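Local coordinates for protein YghZ aldo-keto reductase (Escherichia coli, PDB 3N6Q) that probably catalyses the reversible, NADPH-dependent reduction of aldehydes or ketones to alcohols, as other aldo-keto reductases built on a TIM barrel do, at residues N40-Q45 with F77-R82; I94-G99 with K125-E130; A152-V157 with W185-L190; M284-L289 with V298-S303. All coordinates share one frame; numbering follows the deposited sequence.

In the fold
All four contacts belong to one TIM barrel and follow in series along the chain, each closing before the next opens. Interactions 1 and 2 are neighbours, their centres about 15 Å apart; Phe77 and Leu81 of helix 72-84 meet Ile94, and Leu81 also meets Leu129. The centre of interaction 3 lies about 16 Å from that of interaction 2, the nearest atoms about 7 Å apart, and interaction 3 reaches other subunits of the tetramer. Interactions 2 and 4 involve barrel strands 93-98 and 297-300, on opposite sides of the chain's centre, with about 24 Å between their centres. The four contacts thus join outer helices to one another, to barrel strands and to a connecting loop.

Interaction 1: residues N40-Q45 with F77-R82; sequences NALESQ and FGRLLR
Leu42 and Leu80 form an apolar helix-helix contact on the outer layer of the TIM barrel, where the first turn of helix 42-54 leans on helix 72-84. The two leucine side chains run past each other in opposite directions, so that the whole fork of each takes part. Leu42 CD1 lies 3.8 Å from Leu80 CD1, while the other branch, Leu42 CD2, comes equally near Leu80 CD2. Leu42 has CG anti to its main-chain nitrogen (chi1 -171°), which swings both methyls out across the gap between the helices. Leu42 CD2 also sits over the centre of one face of the Arg79 guanidinium, 4.1 Å from Arg79 CZ; the bend at chi3 of Arg79 (68°) turns this planar group back beside the leucine. That arginine is at the exposed border of the contact, and its side chain is about 4 Å from a bound magnesium ion.

On the inner side Gln45 crosses Leu80 at about a right angle, its CB 3.8 Å from Leu80 CD1. The extended Gln45 chain carries its amide back to the loop just ahead of its own helix, where Gln45 NE2 donates to Asn40 O at 3.1 Å. This bond is bent, 139° at the hydrogen, and the donor stands above the carbonyl plane. Gln45 OE1 is buried here with no polar partner in the model.

Ala41 is the N-cap of helix 42-54. Farther along that helix, Arg46 and Leu49 continue the cover over Leu80, while Phe77 and Leu81 of helix 72-84 turn to Ile94 of strand 93-98.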
loop_
_atom_site.group_PDB
_atom_site.type_symbol
_atom_site.label_atom_id
_atom_site.label_comp_id
_atom_site.label_asym_id
_atom_site.label_seq_id
_atom_site.Cartn_x
_atom_site.Cartn_y
_atom_site.Cartn_z
ATOM N N ASN B 40 -17.492 11.906 33.564
ATOM C CA ASN B 40 -18.106 13.164 33.214
ATOM C C ASN B 40 -19.380 12.857 32.460
ATOM O O ASN B 40 -19.366 12.119 31.456
ATOM C CB ASN B 40 -17.172 13.980 32.303
ATOM C CG ASN B 40 -15.799 14.239 32.951
ATOM O OD1 ASN B 40 -14.786 13.601 32.601
ATOM N ND2 ASN B 40 -15.779 15.103 33.972
ATOM N N ALA B 41 -20.476 13.512 32.832
ATOM C CA ALA B 41 -21.739 13.316 32.077
ATOM C C ALA B 41 -21.611 13.662 30.601
ATOM O O ALA B 41 -20.973 14.666 30.256
ATOM C CB ALA B 41 -22.897 14.160 32.712
ATOM N N LEU B 42 -22.250 12.894 29.701
ATOM C CA LEU B 42 -22.078 13.174 28.291
ATOM C C LEU B 42 -22.794 14.471 27.865
ATOM O O LEU B 42 -22.374 15.145 26.903
ATOM C CB LEU B 42 -22.529 11.977 27.430
ATOM C CG LEU B 42 -22.195 12.079 25.962
ATOM C CD1 LEU B 42 -20.721 11.665 25.796
ATOM C CD2 LEU B 42 -23.083 11.114 25.162
ATOM N N GLU B 43 -23.848 14.859 28.586
ATOM C CA GLU B 43 -24.490 16.138 28.230
ATOM C C GLU B 43 -23.547 17.323 28.376
ATOM O O GLU B 43 -23.604 18.240 27.554
ATOM C CB GLU B 43 -25.783 16.409 29.018
ATOM C CG GLU B 43 -26.979 15.609 28.431
ATOM C CD GLU B 43 -27.138 15.757 26.897
ATOM O OE1 GLU B 43 -27.298 16.882 26.401
ATOM O OE2 GLU B 43 -27.145 14.737 26.173
ATOM N N SER B 44 -22.700 17.295 29.406
ATOM C CA SER B 44 -21.683 18.353 29.601
ATOM C C SER B 44 -20.679 18.353 28.480
ATOM O O SER B 44 -20.302 19.410 27.959
ATOM C CB SER B 44 -20.935 18.135 30.914
ATOM O OG SER B 44 -21.859 18.164 31.998
ATOM N N GLN B 45 -20.180 17.160 28.141
ATOM C CA GLN B 45 -19.297 17.012 26.971
ATOM C C GLN B 45 -19.929 17.549 25.675
ATOM O O GLN B 45 -19.280 18.194 24.851
ATOM C CB GLN B 45 -18.897 15.528 26.829
ATOM C CG GLN B 45 -18.296 14.894 28.071
ATOM C CD GLN B 45 -17.910 13.448 27.772
ATOM O OE1 GLN B 45 -17.572 13.125 26.626
ATOM N NE2 GLN B 45 -17.973 12.587 28.762
ATOM N N PHE B 77 -16.022 10.954 22.646
ATOM C CA PHE B 77 -15.917 11.711 21.419
ATOM C C PHE B 77 -16.485 10.980 20.217
ATOM O O PHE B 77 -17.185 11.573 19.365
ATOM C CB PHE B 77 -14.435 12.102 21.146
ATOM C CG PHE B 77 -14.245 12.968 19.938
ATOM C CD1 PHE B 77 -14.513 14.347 19.999
ATOM C CD2 PHE B 77 -13.630 12.454 18.800
ATOM C CE1 PHE B 77 -14.253 15.186 18.921
ATOM C CE2 PHE B 77 -13.360 13.285 17.712
ATOM C CZ PHE B 77 -13.686 14.659 17.775
ATOM N N GLY B 78 -16.141 9.707 20.062
ATOM C CA GLY B 78 -16.724 8.979 18.911
ATOM C C GLY B 78 -18.261 8.976 18.918
ATOM O O GLY B 78 -18.891 9.077 17.878
ATOM N N ARG B 79 -18.846 8.837 20.077
ATOM C CA ARG B 79 -20.328 8.815 20.169
ATOM C C ARG B 79 -20.890 10.164 19.754
ATOM O O ARG B 79 -21.910 10.260 19.034
ATOM C CB ARG B 79 -20.710 8.588 21.611
ATOM C CG ARG B 79 -20.400 7.185 22.128
ATOM C CD ARG B 79 -20.971 7.014 23.544
ATOM N NE ARG B 79 -22.448 7.002 23.537
ATOM C CZ ARG B 79 -23.215 7.003 24.633
ATOM N NH1 ARG B 79 -22.668 6.997 25.852
ATOM N NH2 ARG B 79 -24.541 7.002 24.513
ATOM N N LEU B 80 -20.277 11.221 20.287
ATOM C CA LEU B 80 -20.763 12.584 19.983
ATOM C C LEU B 80 -20.542 12.943 18.543
ATOM O O LEU B 80 -21.403 13.645 17.938
ATOM C CB LEU B 80 -20.172 13.630 20.941
ATOM C CG LEU B 80 -20.614 13.413 22.384
ATOM C CD1 LEU B 80 -19.787 14.351 23.286
ATOM C CD2 LEU B 80 -22.116 13.731 22.522
ATOM N N LEU B 81 -19.447 12.435 17.933
ATOM C CA LEU B 81 -19.202 12.649 16.504
ATOM C C LEU B 81 -20.332 12.036 15.692
ATOM O O LEU B 81 -20.831 12.653 14.731
ATOM C CB LEU B 81 -17.902 12.011 16.037
ATOM C CG LEU B 81 -16.493 12.562 16.166
ATOM C CD1 LEU B 81 -15.622 11.751 15.119
ATOM C CD2 LEU B 81 -16.510 14.094 15.859
ATOM N N ARG B 82 -20.700 10.799 16.043
ATOM C CA ARG B 82 -21.780 10.113 15.335
ATOM C C ARG B 82 -23.115 10.815 15.557
ATOM O O ARG B 82 -23.915 10.922 14.630
ATOM C CB ARG B 82 -21.869 8.618 15.719
ATOM C CG ARG B 82 -20.788 7.774 15.061
ATOM C CD ARG B 82 -20.833 6.268 15.463
ATOM N NE ARG B 82 -20.902 6.051 16.908
ATOM C CZ ARG B 82 -19.872 5.669 17.659
ATOM N NH1 ARG B 82 -18.689 5.430 17.124
ATOM N NH2 ARG B 82 -20.038 5.496 18.944
#

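Interaction 2: residues I94-G99 with K125-E130; sequences ISTKAG and KRMGLE
Ile94 and Leu129 point their side chains at each other tip to tip, whereas Ile94 and Met127 slide past one another in opposite directions. The leucine places a single methyl, CD1, against two branches of the isoleucine: Leu129 CD1 is 3.9 Å from Ile94 CD1 and the same distance from Ile94 CG2. Met127 approaches that second branch with its sulfur, SD lying 4.0 Å from Ile94 CG2. Its chain then bends at chi3 (-80°), and the terminal methyl moves on along the strand to Thr96. There the two side chains cross at a slant, Met127 CE standing 4.0 Å from Thr96 CB and slightly farther from Thr96 CG2. With OG1 anti to the main-chain nitrogen (chi1 -167°), Thr96 offers carbon to the methionine while its hydroxyl is hydrogen-bonded to Glu74 of helix 72-84.

The backbone brings Met127 and Leu129 to the same strand. Helix 113-127 ends in a Schellman motif with Gly128, at positive phi, as the C' residue, and the turn lets Leu129 direct its side chain to strand 93-98 just beyond the helix.

The contact lies inside the beta-alpha-beta unit of strand 93-98, helix 113-127 and strand 132-137. Val132 touches both Thr96 and Met127, and Leu129 rests on Leu81 of helix 72-84, the preceding helix of the outer layer.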
loop_
_atom_site.group_PDB
_atom_site.type_symbol
_atom_site.label_atom_id
_atom_site.label_comp_id
_atom_site.label_asym_id
_atom_site.label_seq_id
_atom_site.Cartn_x
_atom_site.Cartn_y
_atom_site.Cartn_z
ATOM N N ILE B 94 -8.909 15.999 13.743
ATOM C CA ILE B 94 -8.966 15.178 14.934
ATOM C C ILE B 94 -7.578 14.565 15.118
ATOM O O ILE B 94 -7.043 13.939 14.204
ATOM C CB ILE B 94 -10.037 14.043 14.770
ATOM C CG1 ILE B 94 -11.447 14.666 14.652
ATOM C CG2 ILE B 94 -9.882 13.057 15.979
ATOM C CD1 ILE B 94 -12.531 13.703 14.148
ATOM N N SER B 95 -6.993 14.675 16.312
ATOM C CA SER B 95 -5.734 14.014 16.521
ATOM C C SER B 95 -5.817 12.936 17.622
ATOM O O SER B 95 -6.749 12.942 18.457
ATOM C CB SER B 95 -4.655 15.005 16.914
ATOM O OG SER B 95 -5.137 15.665 18.088
ATOM N N THR B 96 -4.934 11.936 17.528
ATOM C CA THR B 96 -4.660 11.151 18.725
ATOM C C THR B 96 -3.191 10.754 18.800
ATOM O O THR B 96 -2.396 11.231 17.987
ATOM C CB THR B 96 -5.602 9.904 18.799
ATOM O OG1 THR B 96 -5.515 9.356 20.106
ATOM C CG2 THR B 96 -5.127 8.844 17.811
ATOM N N LYS B 97 -2.811 10.057 19.871
ATOM C CA LYS B 97 -1.398 9.903 20.213
ATOM C C LYS B 97 -1.190 8.547 20.846
ATOM O O LYS B 97 -2.160 7.965 21.399
ATOM C CB LYS B 97 -1.043 10.927 21.326
ATOM C CG LYS B 97 -1.643 12.378 21.045
ATOM C CD LYS B 97 -0.799 13.366 21.871
ATOM C CE LYS B 97 -1.409 14.801 21.723
ATOM N NZ LYS B 97 -2.723 14.875 22.406
ATOM N N ALA B 98 0.071 8.111 20.909
ATOM C CA ALA B 98 0.400 6.919 21.737
ATOM C C ALA B 98 1.799 7.193 22.237
ATOM O O ALA B 98 2.651 7.663 21.454
ATOM C CB ALA B 98 0.385 5.673 20.890
ATOM N N GLY B 99 2.047 6.883 23.504
ATOM C CA GLY B 99 3.394 6.921 24.039
ATOM C C GLY B 99 3.426 6.731 25.537
ATOM O O GLY B 99 4.426 6.190 26.085
ATOM N N LYS B 125 -10.882 2.485 16.298
ATOM C CA LYS B 125 -12.096 1.727 16.722
ATOM C C LYS B 125 -12.914 2.396 17.782
ATOM O O LYS B 125 -14.148 2.483 17.638
ATOM C CB LYS B 125 -11.690 0.310 17.184
ATOM C CG LYS B 125 -12.879 -0.548 17.637
ATOM C CD LYS B 125 -12.346 -1.957 17.961
ATOM C CE LYS B 125 -13.436 -3.022 18.022
ATOM N NZ LYS B 125 -12.733 -4.338 18.294
ATOM N N ARG B 126 -12.275 2.936 18.818
ATOM C CA ARG B 126 -12.979 3.699 19.844
ATOM C C ARG B 126 -13.726 4.912 19.274
ATOM O O ARG B 126 -14.846 5.222 19.714
ATOM C CB ARG B 126 -12.048 4.101 20.994
ATOM C CG ARG B 126 -11.699 2.928 22.000
ATOM C CD ARG B 126 -10.960 3.425 23.229
ATOM N NE ARG B 126 -9.637 3.936 22.854
ATOM C CZ ARG B 126 -8.517 3.215 22.890
ATOM N NH1 ARG B 126 -8.541 1.906 23.245
ATOM N NH2 ARG B 126 -7.373 3.767 22.436
ATOM N N MET B 127 -13.081 5.645 18.374
ATOM C CA MET B 127 -13.644 6.926 17.886
ATOM C C MET B 127 -14.584 6.659 16.710
ATOM O O MET B 127 -15.304 7.542 16.260
ATOM C CB MET B 127 -12.476 7.870 17.417
ATOM C CG MET B 127 -11.762 8.401 18.619
ATOM S SD MET B 127 -10.667 9.813 18.212
ATOM C CE MET B 127 -9.247 8.905 17.547
ATOM N N GLY B 128 -14.553 5.440 16.164
ATOM C CA GLY B 128 -15.376 5.147 14.982
ATOM C C GLY B 128 -14.933 5.868 13.728
ATOM O O GLY B 128 -15.774 6.243 12.886
ATOM N N LEU B 129 -13.617 6.050 13.548
ATOM C CA LEU B 129 -13.074 6.796 12.428
ATOM C C LEU B 129 -12.289 5.884 11.511
ATOM O O LEU B 129 -11.635 4.924 11.974
ATOM C CB LEU B 129 -12.076 7.845 12.976
ATOM C CG LEU B 129 -12.659 8.999 13.772
ATOM C CD1 LEU B 129 -11.483 9.903 14.221
ATOM C CD2 LEU B 129 -13.582 9.759 12.822
ATOM N N GLU B 130 -12.289 6.180 10.222
ATOM C CA GLU B 130 -11.406 5.509 9.259
ATOM C C GLU B 130 -9.964 5.943 9.461
ATOM O O GLU B 130 -9.031 5.167 9.201
ATOM C CB GLU B 130 -11.736 5.924 7.818
ATOM C CG GLU B 130 -12.900 5.254 7.115
ATOM C CD GLU B 130 -13.249 6.034 5.840
ATOM O OE1 GLU B 130 -12.442 5.989 4.878
ATOM O OE2 GLU B 130 -14.240 6.803 5.858
#

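Interaction 3: residues A152-V157 with W185-L190; sequences ALAHAV and WKIPLL
Trp185 and Ile187, in the loop after helix 172-183, both rest on Ala154 of helix 146-158, and the isoleucine can be followed outward from its backbone. Ile187 CB points toward the helix but carries its contact at the far end. CG1 lies anti to the carbonyl carbon (chi1 -68°) and the next bond continues extended (chi2 171°), which delivers CD1 to the helix surface. At the tip, Ile187 CD1 rests 3.6 Å from Ala154 CA and 3.7 Å from Ala154 CB. One helical turn farther on, Val157 CB is 4.0 Å from the same Ile187 CD1, so this methyl settles between two residues spaced three apart on one face of the helix.

The methyl of Ala154 serves both loop residues. It stands over a face of the Trp185 indole in a CH-pi contact, Ala154 CB being 3.6 Å from the centroid of the five-membered ring and 13° off the ring normal. Trp185 CG is the nearest ring atom, 3.5 Å from Ala154 CB. With only a methyl between them, the flat indole lies close to the helix backbone.

The loop begins with a Schellman motif that ends helix 172-183, with Lys186, at positive phi, as its C' residue. Trp185 also makes a cation-pi contact with Lys186 of a neighbouring subunit, tying this surface to the tetramer. Helix 146-158 thus packs against the connection leading from helix 172-183 to strand 191-193, an alpha-to-beta link of the repeating beta-alpha architecture of a TIM barrel.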
loop_
_atom_site.group_PDB
_atom_site.type_symbol
_atom_site.label_atom_id
_atom_site.label_comp_id
_atom_site.label_asym_id
_atom_site.label_seq_id
_atom_site.Cartn_x
_atom_site.Cartn_y
_atom_site.Cartn_z
ATOM N N ALA B 152 6.976 3.535 12.137
ATOM C CA ALA B 152 5.553 3.328 12.588
ATOM C C ALA B 152 4.644 4.505 12.150
ATOM O O ALA B 152 3.548 4.311 11.608
ATOM C CB ALA B 152 5.480 3.125 14.099
ATOM N N LEU B 153 5.052 5.721 12.474
ATOM C CA LEU B 153 4.319 6.891 11.980
ATOM C C LEU B 153 4.180 6.844 10.453
ATOM O O LEU B 153 3.077 7.136 9.944
ATOM C CB LEU B 153 5.031 8.204 12.411
ATOM C CG LEU B 153 5.137 8.368 13.904
ATOM C CD1 LEU B 153 5.986 9.698 14.186
ATOM C CD2 LEU B 153 3.751 8.464 14.559
ATOM N N ALA B 154 5.247 6.480 9.714
ATOM C CA ALA B 154 5.159 6.429 8.256
ATOM C C ALA B 154 4.132 5.410 7.777
ATOM O O ALA B 154 3.412 5.655 6.827
ATOM C CB ALA B 154 6.501 6.157 7.607
ATOM N N HIS B 155 4.116 4.253 8.435
ATOM C CA HIS B 155 3.134 3.245 8.104
ATOM C C HIS B 155 1.698 3.741 8.346
ATOM O O HIS B 155 0.800 3.462 7.542
ATOM C CB HIS B 155 3.422 1.971 8.913
ATOM C CG HIS B 155 2.543 0.821 8.519
ATOM N ND1 HIS B 155 2.814 0.034 7.410
ATOM C CD2 HIS B 155 1.334 0.433 8.972
ATOM C CE1 HIS B 155 1.849 -0.857 7.273
ATOM N NE2 HIS B 155 0.963 -0.665 8.233
ATOM N N ALA B 156 1.482 4.510 9.418
ATOM C CA ALA B 156 0.140 5.066 9.690
ATOM C C ALA B 156 -0.289 5.927 8.515
ATOM O O ALA B 156 -1.446 5.916 8.057
ATOM C CB ALA B 156 0.171 5.918 11.017
ATOM N N VAL B 157 0.643 6.721 8.013
ATOM C CA VAL B 157 0.308 7.585 6.850
ATOM C C VAL B 157 0.133 6.781 5.561
ATOM O O VAL B 157 -0.873 6.931 4.832
ATOM C CB VAL B 157 1.421 8.704 6.654
ATOM C CG1 VAL B 157 1.100 9.598 5.373
ATOM C CG2 VAL B 157 1.447 9.578 7.901
ATOM N N TRP B 185 11.009 8.827 4.250
ATOM C CA TRP B 185 9.736 8.263 3.772
ATOM C C TRP B 185 8.940 9.286 2.959
ATOM O O TRP B 185 7.790 9.036 2.564
ATOM C CB TRP B 185 8.912 7.852 4.994
ATOM C CG TRP B 185 9.495 6.710 5.802
ATOM C CD1 TRP B 185 10.092 6.777 7.029
ATOM C CD2 TRP B 185 9.383 5.324 5.482
ATOM N NE1 TRP B 185 10.445 5.514 7.447
ATOM C CE2 TRP B 185 10.003 4.607 6.508
ATOM C CE3 TRP B 185 8.871 4.641 4.383
ATOM C CZ2 TRP B 185 10.070 3.215 6.509
ATOM C CZ3 TRP B 185 8.987 3.243 4.350
ATOM C CH2 TRP B 185 9.587 2.556 5.400
ATOM N N LYS B 186 9.590 10.414 2.661
ATOM C CA LYS B 186 8.957 11.548 2.012
ATOM C C LYS B 186 7.727 12.059 2.764
ATOM O O LYS B 186 6.715 12.442 2.145
ATOM C CB LYS B 186 8.614 11.212 0.560
ATOM C CG LYS B 186 9.896 10.904 -0.298
ATOM C CD LYS B 186 9.534 10.426 -1.738
ATOM C CE LYS B 186 9.038 11.593 -2.553
ATOM N NZ LYS B 186 10.025 12.713 -2.536
ATOM N N ILE B 187 7.813 12.080 4.092
ATOM C CA ILE B 187 6.733 12.599 4.900
ATOM C C ILE B 187 7.302 13.764 5.731
ATOM O O ILE B 187 8.334 13.598 6.392
ATOM C CB ILE B 187 6.247 11.481 5.865
ATOM C CG1 ILE B 187 5.575 10.383 5.022
ATOM C CG2 ILE B 187 5.271 12.074 6.942
ATOM C CD1 ILE B 187 5.274 9.149 5.850
ATOM N N PRO B 188 6.662 14.949 5.660
ATOM C CA PRO B 188 7.122 16.033 6.551
ATOM C C PRO B 188 6.529 15.891 7.926
ATOM O O PRO B 188 5.319 15.613 8.040
ATOM C CB PRO B 188 6.564 17.322 5.889
ATOM C CG PRO B 188 5.349 16.885 5.041
ATOM C CD PRO B 188 5.546 15.346 4.759
ATOM N N LEU B 189 7.302 16.168 8.971
ATOM C CA LEU B 189 6.728 16.243 10.320
ATOM C C LEU B 189 5.765 17.432 10.335
ATOM O O LEU B 189 6.205 18.565 10.058
ATOM C CB LEU B 189 7.841 16.462 11.348
ATOM C CG LEU B 189 7.301 16.631 12.781
ATOM C CD1 LEU B 189 6.553 15.312 13.347
ATOM C CD2 LEU B 189 8.487 16.938 13.744
ATOM N N LEU B 190 4.477 17.234 10.675
ATOM C CA LEU B 190 3.528 18.371 10.632
ATOM C C LEU B 190 3.729 19.382 11.761
ATOM O O LEU B 190 3.637 20.618 11.555
ATOM C CB LEU B 190 2.071 17.877 10.612
ATOM C CG LEU B 190 1.049 19.015 10.671
ATOM C CD1 LEU B 190 0.992 19.817 9.284
ATOM C CD2 LEU B 190 -0.344 18.439 11.055
#

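Interaction 4: residues M284-L289 with V298-S303; sequences MALSWL and VLIGAS
Leu286 and Leu289 of helix 281-289 meet Val298 and Ile300 of strand 297-300 entirely through aliphatic groups, and no hydrogen bond spans the two segments. The leucine-isoleucine part is methyl against methyl: Leu286 CD2 is 3.7 Å from Ile300 CD1, and Leu286 CD1 is scarcely farther from the same atom. Ile300 bends at chi2 (-51°), bringing CD1 round to the forked end of the leucine.

Val298 divides its two branches between Leu286 and Leu289. Val298 CG2 lies 3.9 Å from Leu286 CD2, whereas Val298 CG1 packs 3.7 Å from Leu289 CB and also meets Leu289 CD1. All of these side chains meet at a slant. The helix and strand segments run nearly antiparallel, at 153° between their directions, their axes approaching to 10.0 Å, as expected for an outer helix of a TIM barrel and the strand that follows it.

Backbone hydrogen bonds tie strand 297-300 to its neighbours in the barrel wall: Val298 and Ile300 pair with strand 24-31, and Leu299 with Ala221 of strand 218-221. Leu28 of strand 24-31 adds further apolar contacts to Leu286, Val298 and Ile300, and Asn311 of helix 305-312 touches both Leu286 and Ile300.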
loop_
_atom_site.group_PDB
_atom_site.type_symbol
_atom_site.label_atom_id
_atom_site.label_comp_id
_atom_site.label_asym_id
_atom_site.label_seq_id
_atom_site.Cartn_x
_atom_site.Cartn_y
_atom_site.Cartn_z
ATOM N N MET B 284 -4.881 37.172 28.806
ATOM C CA MET B 284 -3.496 37.708 28.581
ATOM C C MET B 284 -2.479 36.546 28.342
ATOM O O MET B 284 -1.569 36.652 27.526
ATOM C CB MET B 284 -2.979 38.555 29.736
ATOM C CG MET B 284 -1.550 39.178 29.316
ATOM S SD MET B 284 -1.049 40.315 30.663
ATOM C CE MET B 284 -0.461 39.137 31.923
ATOM N N ALA B 285 -2.590 35.491 29.148
ATOM C CA ALA B 285 -1.722 34.302 29.007
ATOM C C ALA B 285 -1.795 33.669 27.584
ATOM O O ALA B 285 -0.761 33.327 26.981
ATOM C CB ALA B 285 -2.090 33.230 30.146
ATOM N N LEU B 286 -3.016 33.549 27.028
ATOM C CA LEU B 286 -3.218 33.073 25.690
ATOM C C LEU B 286 -2.742 34.065 24.617
ATOM O O LEU B 286 -2.120 33.670 23.632
ATOM C CB LEU B 286 -4.681 32.723 25.444
ATOM C CG LEU B 286 -5.218 31.646 26.396
ATOM C CD1 LEU B 286 -6.774 31.460 26.117
ATOM C CD2 LEU B 286 -4.394 30.342 26.254
ATOM N N SER B 287 -3.010 35.350 24.827
ATOM C CA SER B 287 -2.574 36.357 23.845
ATOM C C SER B 287 -1.053 36.355 23.759
ATOM O O SER B 287 -0.481 36.488 22.703
ATOM C CB SER B 287 -3.064 37.749 24.302
ATOM O OG SER B 287 -4.487 37.826 24.181
ATOM N N TRP B 288 -0.414 36.197 24.904
ATOM C CA TRP B 288 1.041 36.171 24.954
ATOM C C TRP B 288 1.658 35.074 24.120
ATOM O O TRP B 288 2.613 35.282 23.404
ATOM C CB TRP B 288 1.513 36.108 26.400
ATOM C CG TRP B 288 3.013 36.225 26.536
ATOM C CD1 TRP B 288 3.752 37.376 26.829
ATOM C CD2 TRP B 288 3.954 35.139 26.478
ATOM N NE1 TRP B 288 5.119 37.040 26.903
ATOM C CE2 TRP B 288 5.260 35.689 26.660
ATOM C CE3 TRP B 288 3.827 33.757 26.241
ATOM C CZ2 TRP B 288 6.407 34.887 26.683
ATOM C CZ3 TRP B 288 4.969 32.970 26.221
ATOM C CH2 TRP B 288 6.257 33.538 26.430
ATOM N N LEU B 289 1.083 33.870 24.190
ATOM C CA LEU B 289 1.551 32.804 23.307
ATOM C C LEU B 289 1.330 33.140 21.849
ATOM O O LEU B 289 2.166 32.813 21.002
ATOM C CB LEU B 289 0.821 31.474 23.693
ATOM C CG LEU B 289 1.329 30.891 25.024
ATOM C CD1 LEU B 289 0.321 29.814 25.587
ATOM C CD2 LEU B 289 2.720 30.189 24.770
ATOM N N VAL B 298 -3.108 27.292 20.544
ATOM C CA VAL B 298 -2.988 26.998 21.961
ATOM C C VAL B 298 -4.111 26.035 22.306
ATOM O O VAL B 298 -5.212 26.153 21.821
ATOM C CB VAL B 298 -3.075 28.280 22.818
ATOM C CG1 VAL B 298 -1.886 29.230 22.438
ATOM C CG2 VAL B 298 -4.394 29.023 22.564
ATOM N N LEU B 299 -3.760 25.019 23.054
ATOM C CA LEU B 299 -4.733 23.975 23.431
ATOM C C LEU B 299 -5.455 24.293 24.692
ATOM O O LEU B 299 -4.895 24.276 25.781
ATOM C CB LEU B 299 -4.005 22.650 23.626
ATOM C CG LEU B 299 -3.927 21.831 22.375
ATOM C CD1 LEU B 299 -2.757 20.784 22.585
ATOM C CD2 LEU B 299 -5.307 21.151 22.104
ATOM N N ILE B 300 -6.745 24.567 24.568
ATOM C CA ILE B 300 -7.555 24.956 25.693
ATOM C C ILE B 300 -8.311 23.722 26.188
ATOM O O ILE B 300 -9.002 23.073 25.402
ATOM C CB ILE B 300 -8.636 25.965 25.257
ATOM C CG1 ILE B 300 -7.942 27.197 24.676
ATOM C CG2 ILE B 300 -9.494 26.332 26.490
ATOM C CD1 ILE B 300 -6.923 27.668 25.644
ATOM N N GLY B 301 -8.227 23.465 27.485
ATOM C CA GLY B 301 -8.901 22.297 28.053
ATOM C C GLY B 301 -10.150 22.649 28.820
ATOM O O GLY B 301 -10.168 22.533 30.055
ATOM N N ALA B 302 -11.187 23.068 28.116
ATOM C CA ALA B 302 -12.389 23.643 28.738
ATOM C C ALA B 302 -13.242 22.651 29.466
ATOM O O ALA B 302 -13.481 21.551 28.975
ATOM C CB ALA B 302 -13.240 24.372 27.693
ATOM N N SER B 303 -13.742 23.047 30.631
ATOM C CA SER B 303 -14.695 22.256 31.391
ATOM C C SER B 303 -16.143 22.722 31.244
ATOM O O SER B 303 -17.058 22.082 31.775
ATOM C CB SER B 303 -14.315 22.269 32.874
ATOM O OG SER B 303 -14.147 23.609 33.312
#